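Local coordinates for protein acyl-coenzyme A oxidase (Caenorhabditis elegans, PDB 5K3J) that catalyses the FAD-dependent first step of peroxisomal beta-oxidation of ascaroside-CoA pheromone precursors with a five-carbon omega side chain, passing electrons to oxygen to give hydrogen peroxide, at residues E36-A39 with R40-E44; R90-E93 with E94-L97. One frame throughout, in Å; residues are numbered along the deposited sequence.

Interaction 1. Residues E36-A39 with R40-E44; sequences EEFA and RRRRE
F38 and R42 meet one turn apart on the first turns of helix 36-49, in the N-terminal region of the acyl-CoA oxidase. The contact is a CH-pi interaction. CG of R42 lies over one face of the F38 ring, 3.9 Å from its centroid and offset toward the rim. CD is 3.9 Å from F38 CE2. With chi1 at 176°, the F38 ring lies beside its own carbonyl carbon, facing R42. The R42 chain bends at chi3, beyond the atoms that touch the ring, and the guanidinium plane stands 79° from it. E37 and R41 run side by side in the same direction, with E37 OE1 4.1 Å from R41 CG. R41 NE pairs with E95 of helix 93-103, and NH1 forms a salt bridge to E44 OE2 at 3.5 Å. R43 runs extended past A39, and its NE is hydrogen-bonded to Q609. E36 OE2 lies near its guanidinium plane, 4.1 Å from R43 NH2, opposite charges beyond salt-bridge range. The backbone holds i to i+4 bonds such as R40 N to E36 O at 3.0 Å. The carbonyl oxygen of A39 sits over the centre of one face of the R43 guanidinium, 3.8 Å from CZ.

Interaction 2. Residues R90-E93 with E94-L97; sequences RDNE and EESL
N92 reaches forward over the first turn of helix 93-103 and meets E94 and E95. Its CB lies 4.1 Å from CB of E95. CG is anti to the backbone N (chi1 -172°), which swings the amide toward the start of the helix, and this carbon packs against CG of E95. The two amide branches then part. OD1 accepts a weak bond from the backbone N of E94 at 3.3 Å, bent to 126° at the hydrogen, and also touches E94 CB. ND2 rests against the aliphatic stem of E95, 3.4 Å from CG. The amide and the E95 carboxylate are turned 23° from each other. That carboxylate has its main polar partner in R41, through OE2, while OE1 accepts from the backbone N of D89. Replacing N92 by alanine removes the amide, which is likely to leave the E94 N-H without its weak capping acceptor and to open a gap beside the E95 stem. The backbone carbonyl of N92 takes a straighter bond from S96 N, at 3.0 Å. One residue on, E93 O accepts from L97 N and also touches L97 CG at 3.2 Å. The carboxylate of E93 points elsewhere, to a salt bridge with K291. A side-chain oxygen set against an amide of the first turn, with the same residue's carbonyl starting the i to i+4 bonds, is the mark of an asparagine N-cap.

Interactions 1 and 2 lie in the same N-terminal family region, with centres 12 Å apart, and touch directly. The salt bridge from R41 NE to E95 OE2, at 2.6 Å, ties helix 36-49 to the first turn of helix 93-103. Beside it the F38 ring packs on that turn, with CZ 3.3 Å from E94 O. E95 thus joins the N-capped turn of 90-97 to helix 36-49 at R41. Interaction 1 lies away from the annotated sites. Interaction 2 is nearer the substrate: the L97 side chain is about 6 Å from the bound ascaroside-CoA and about 7 Å from the side chain of E299, which matters for substrate specificity.

Interaction 1. Residues E36-A39 with R40-E44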
loop_
_atom_site.group_PDB
_atom_site.type_symbol
_atom_site.label_atom_id
_atom_site.label_comp_id
_atom_site.label_asym_id
_atom_site.label_seq_id
_atom_site.Cartn_x
_atom_site.Cartn_y
_atom_site.Cartn_z
ATOM N N GLU A 36 -14.806 -9.370 -29.964
ATOM C CA GLU A 36 -16.097 -9.943 -29.605
ATOM C C GLU A 36 -15.982 -11.446 -29.382
ATOM O O GLU A 36 -16.570 -11.991 -28.449
ATOM C CB GLU A 36 -17.132 -9.636 -30.693
ATOM C CG GLU A 36 -18.310 -10.598 -30.746
ATOM C CD GLU A 36 -19.202 -10.524 -29.520
ATOM O OE1 GLU A 36 -20.282 -11.150 -29.543
ATOM O OE2 GLU A 36 -18.831 -9.847 -28.539
ATOM N N GLU A 37 -15.210 -12.103 -30.240
ATOM C CA GLU A 37 -14.998 -13.542 -30.147
ATOM C C GLU A 37 -14.394 -13.953 -28.808
ATOM O O GLU A 37 -14.859 -14.904 -28.183
ATOM C CB GLU A 37 -14.096 -14.020 -31.284
ATOM C CG GLU A 37 -13.686 -15.481 -31.188
ATOM C CD GLU A 37 -14.806 -16.434 -31.560
ATOM O OE1 GLU A 37 -15.616 -16.773 -30.673
ATOM O OE2 GLU A 37 -14.871 -16.852 -32.737
ATOM N N PHE A 38 -13.360 -13.240 -28.369
ATOM C CA PHE A 38 -12.717 -13.566 -27.098
ATOM C C PHE A 38 -13.609 -13.213 -25.916
ATOM O O PHE A 38 -13.692 -13.971 -24.951
ATOM C CB PHE A 38 -11.374 -12.851 -26.950
ATOM C CG PHE A 38 -10.722 -13.073 -25.614
ATOM C CD1 PHE A 38 -10.601 -14.353 -25.101
ATOM C CD2 PHE A 38 -10.233 -12.009 -24.870
ATOM C CE1 PHE A 38 -10.010 -14.572 -23.873
ATOM C CE2 PHE A 38 -9.637 -12.224 -23.637
ATOM C CZ PHE A 38 -9.526 -13.507 -23.140
ATOM N N ALA A 39 -14.260 -12.055 -25.990
ATOM C CA ALA A 39 -15.141 -11.606 -24.916
ATOM C C ALA A 39 -16.232 -12.634 -24.660
ATOM O O ALA A 39 -16.566 -12.938 -23.514
ATOM C CB ALA A 39 -15.751 -10.261 -25.251
ATOM N N ARG A 40 -16.776 -13.168 -25.747
ATOM C CA ARG A 40 -17.769 -14.229 -25.691
ATOM C C ARG A 40 -17.185 -15.501 -25.084
ATOM O O ARG A 40 -17.845 -16.190 -24.305
ATOM C CB ARG A 40 -18.310 -14.507 -27.093
ATOM C CG ARG A 40 -18.763 -15.934 -27.332
ATOM C CD ARG A 40 -20.144 -16.192 -26.756
ATOM N NE ARG A 40 -20.825 -17.255 -27.488
ATOM C CZ ARG A 40 -21.783 -18.021 -26.976
ATOM N NH1 ARG A 40 -22.170 -17.852 -25.717
ATOM N NH2 ARG A 40 -22.352 -18.962 -27.718
ATOM N N ARG A 41 -15.941 -15.803 -25.450
ATOM C CA ARG A 41 -15.248 -16.977 -24.931
ATOM C C ARG A 41 -15.083 -16.912 -23.412
ATOM O O ARG A 41 -15.187 -17.929 -22.730
ATOM C CB ARG A 41 -13.881 -17.135 -25.605
ATOM C CG ARG A 41 -13.951 -17.702 -27.017
ATOM C CD ARG A 41 -14.392 -19.153 -27.000
ATOM N NE ARG A 41 -13.356 -20.017 -26.444
ATOM C CZ ARG A 41 -13.597 -21.085 -25.691
ATOM N NH1 ARG A 41 -14.843 -21.424 -25.394
ATOM N NH2 ARG A 41 -12.588 -21.812 -25.231
ATOM N N ARG A 42 -14.848 -15.712 -22.890
ATOM C CA ARG A 42 -14.655 -15.517 -21.454
ATOM C C ARG A 42 -15.882 -15.935 -20.658
ATOM O O ARG A 42 -15.772 -16.596 -19.621
ATOM C CB ARG A 42 -14.333 -14.062 -21.150
ATOM C CG ARG A 42 -13.015 -13.582 -21.708
ATOM C CD ARG A 42 -12.694 -12.210 -21.159
ATOM N NE ARG A 42 -12.466 -12.234 -19.715
ATOM C CZ ARG A 42 -13.380 -11.928 -18.794
ATOM N NH1 ARG A 42 -14.603 -11.552 -19.156
ATOM N NH2 ARG A 42 -13.064 -11.982 -17.506
ATOM N N ARG A 43 -17.050 -15.529 -21.142
ATOM C CA ARG A 43 -18.300 -15.895 -20.498
ATOM C C ARG A 43 -18.550 -17.381 -20.728
ATOM O O ARG A 43 -19.048 -18.083 -19.849
ATOM C CB ARG A 43 -19.463 -15.056 -21.036
ATOM C CG ARG A 43 -19.137 -13.576 -21.242
ATOM C CD ARG A 43 -20.346 -12.808 -21.780
ATOM N NE ARG A 43 -19.960 -11.666 -22.607
ATOM C CZ ARG A 43 -20.084 -11.630 -23.931
ATOM N NH1 ARG A 43 -20.587 -12.673 -24.583
ATOM N NH2 ARG A 43 -19.710 -10.550 -24.607
ATOM N N GLU A 44 -18.177 -17.852 -21.915
ATOM C CA GLU A 44 -18.334 -19.252 -22.285
ATOM C C GLU A 44 -17.500 -20.153 -21.376
ATOM O O GLU A 44 -17.973 -21.191 -20.919
ATOM C CB GLU A 44 -17.943 -19.455 -23.749
ATOM C CG GLU A 44 -18.462 -20.737 -24.362
ATOM C CD GLU A 44 -18.265 -20.773 -25.862
ATOM O OE1 GLU A 44 -18.171 -19.690 -26.482
ATOM O OE2 GLU A 44 -18.200 -21.888 -26.416
#

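Interaction 2. Residues R90-E93 with E94-L97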
loop_
_atom_site.group_PDB
_atom_site.type_symbol
_atom_site.label_atom_id
_atom_site.label_comp_id
_atom_site.label_asym_id
_atom_site.label_seq_id
_atom_site.Cartn_x
_atom_site.Cartn_y
_atom_site.Cartn_z
ATOM N N ARG A 90 -5.396 -24.608 -25.657
ATOM C CA ARG A 90 -4.245 -24.619 -24.757
ATOM C C ARG A 90 -3.189 -23.565 -25.080
ATOM O O ARG A 90 -2.631 -22.938 -24.180
ATOM C CB ARG A 90 -3.591 -26.001 -24.762
ATOM C CG ARG A 90 -2.361 -26.091 -23.872
ATOM C CD ARG A 90 -1.371 -27.123 -24.383
ATOM N NE ARG A 90 -1.809 -28.490 -24.130
ATOM C CZ ARG A 90 -1.128 -29.568 -24.508
ATOM N NH1 ARG A 90 0.022 -29.430 -25.160
ATOM N NH2 ARG A 90 -1.594 -30.779 -24.237
ATOM N N ASP A 91 -2.922 -23.370 -26.366
ATOM C CA ASP A 91 -1.875 -22.451 -26.791
ATOM C C ASP A 91 -2.440 -21.084 -27.162
ATOM O O ASP A 91 -1.803 -20.306 -27.873
ATOM C CB ASP A 91 -1.090 -23.050 -27.957
ATOM C CG ASP A 91 -0.346 -24.308 -27.558
ATOM O OD1 ASP A 91 -0.174 -24.525 -26.338
ATOM O OD2 ASP A 91 0.068 -25.073 -28.453
ATOM N N ASN A 92 -3.645 -20.810 -26.676
ATOM C CA ASN A 92 -4.239 -19.483 -26.764
ATOM C C ASN A 92 -3.996 -18.751 -25.448
ATOM O O ASN A 92 -4.683 -19.006 -24.457
ATOM C CB ASN A 92 -5.737 -19.583 -27.067
ATOM C CG ASN A 92 -6.370 -18.238 -27.371
ATOM O OD1 ASN A 92 -5.791 -17.186 -27.107
ATOM N ND2 ASN A 92 -7.575 -18.271 -27.926
ATOM N N GLU A 93 -3.020 -17.847 -25.436
ATOM C CA GLU A 93 -2.605 -17.222 -24.184
ATOM C C GLU A 93 -3.696 -16.338 -23.587
ATOM O O GLU A 93 -3.802 -16.230 -22.367
ATOM C CB GLU A 93 -1.328 -16.403 -24.366
ATOM C CG GLU A 93 -0.744 -15.971 -23.028
ATOM C CD GLU A 93 0.518 -15.151 -23.152
ATOM O OE1 GLU A 93 0.930 -14.855 -24.291
ATOM O OE2 GLU A 93 1.095 -14.800 -22.100
ATOM N N GLU A 94 -4.503 -15.713 -24.439
ATOM C CA GLU A 94 -5.614 -14.901 -23.952
ATOM C C GLU A 94 -6.597 -15.742 -23.147
ATOM O O GLU A 94 -7.016 -15.349 -22.060
ATOM C CB GLU A 94 -6.339 -14.212 -25.111
ATOM C CG GLU A 94 -5.709 -12.909 -25.555
ATOM C CD GLU A 94 -6.667 -12.057 -26.358
ATOM O OE1 GLU A 94 -7.609 -12.622 -26.956
ATOM O OE2 GLU A 94 -6.484 -10.822 -26.382
ATOM N N GLU A 95 -6.950 -16.908 -23.677
ATOM C CA GLU A 95 -7.905 -17.784 -23.007
ATOM C C GLU A 95 -7.319 -18.408 -21.745
ATOM O O GLU A 95 -8.010 -18.537 -20.736
ATOM C CB GLU A 95 -8.385 -18.885 -23.951
ATOM C CG GLU A 95 -9.355 -18.401 -25.021
ATOM C CD GLU A 95 -10.010 -19.548 -25.771
ATOM O OE1 GLU A 95 -9.694 -20.715 -25.463
ATOM O OE2 GLU A 95 -10.840 -19.288 -26.668
ATOM N N SER A 96 -6.046 -18.789 -21.801
ATOM C CA SER A 96 -5.404 -19.454 -20.670
ATOM C C SER A 96 -5.283 -18.507 -19.481
ATOM O O SER A 96 -5.423 -18.921 -18.328
ATOM C CB SER A 96 -4.026 -19.985 -21.061
ATOM O OG SER A 96 -3.590 -20.970 -20.145
ATOM N N LEU A 97 -5.027 -17.236 -19.775
ATOM C CA LEU A 97 -4.958 -16.211 -18.744
ATOM C C LEU A 97 -6.307 -15.994 -18.073
ATOM O O LEU A 97 -6.371 -15.813 -16.861
ATOM C CB LEU A 97 -4.445 -14.894 -19.324
ATOM C CG LEU A 97 -2.941 -14.820 -19.597
ATOM C CD1 LEU A 97 -2.516 -13.384 -19.893
ATOM C CD2 LEU A 97 -2.128 -15.409 -18.442
#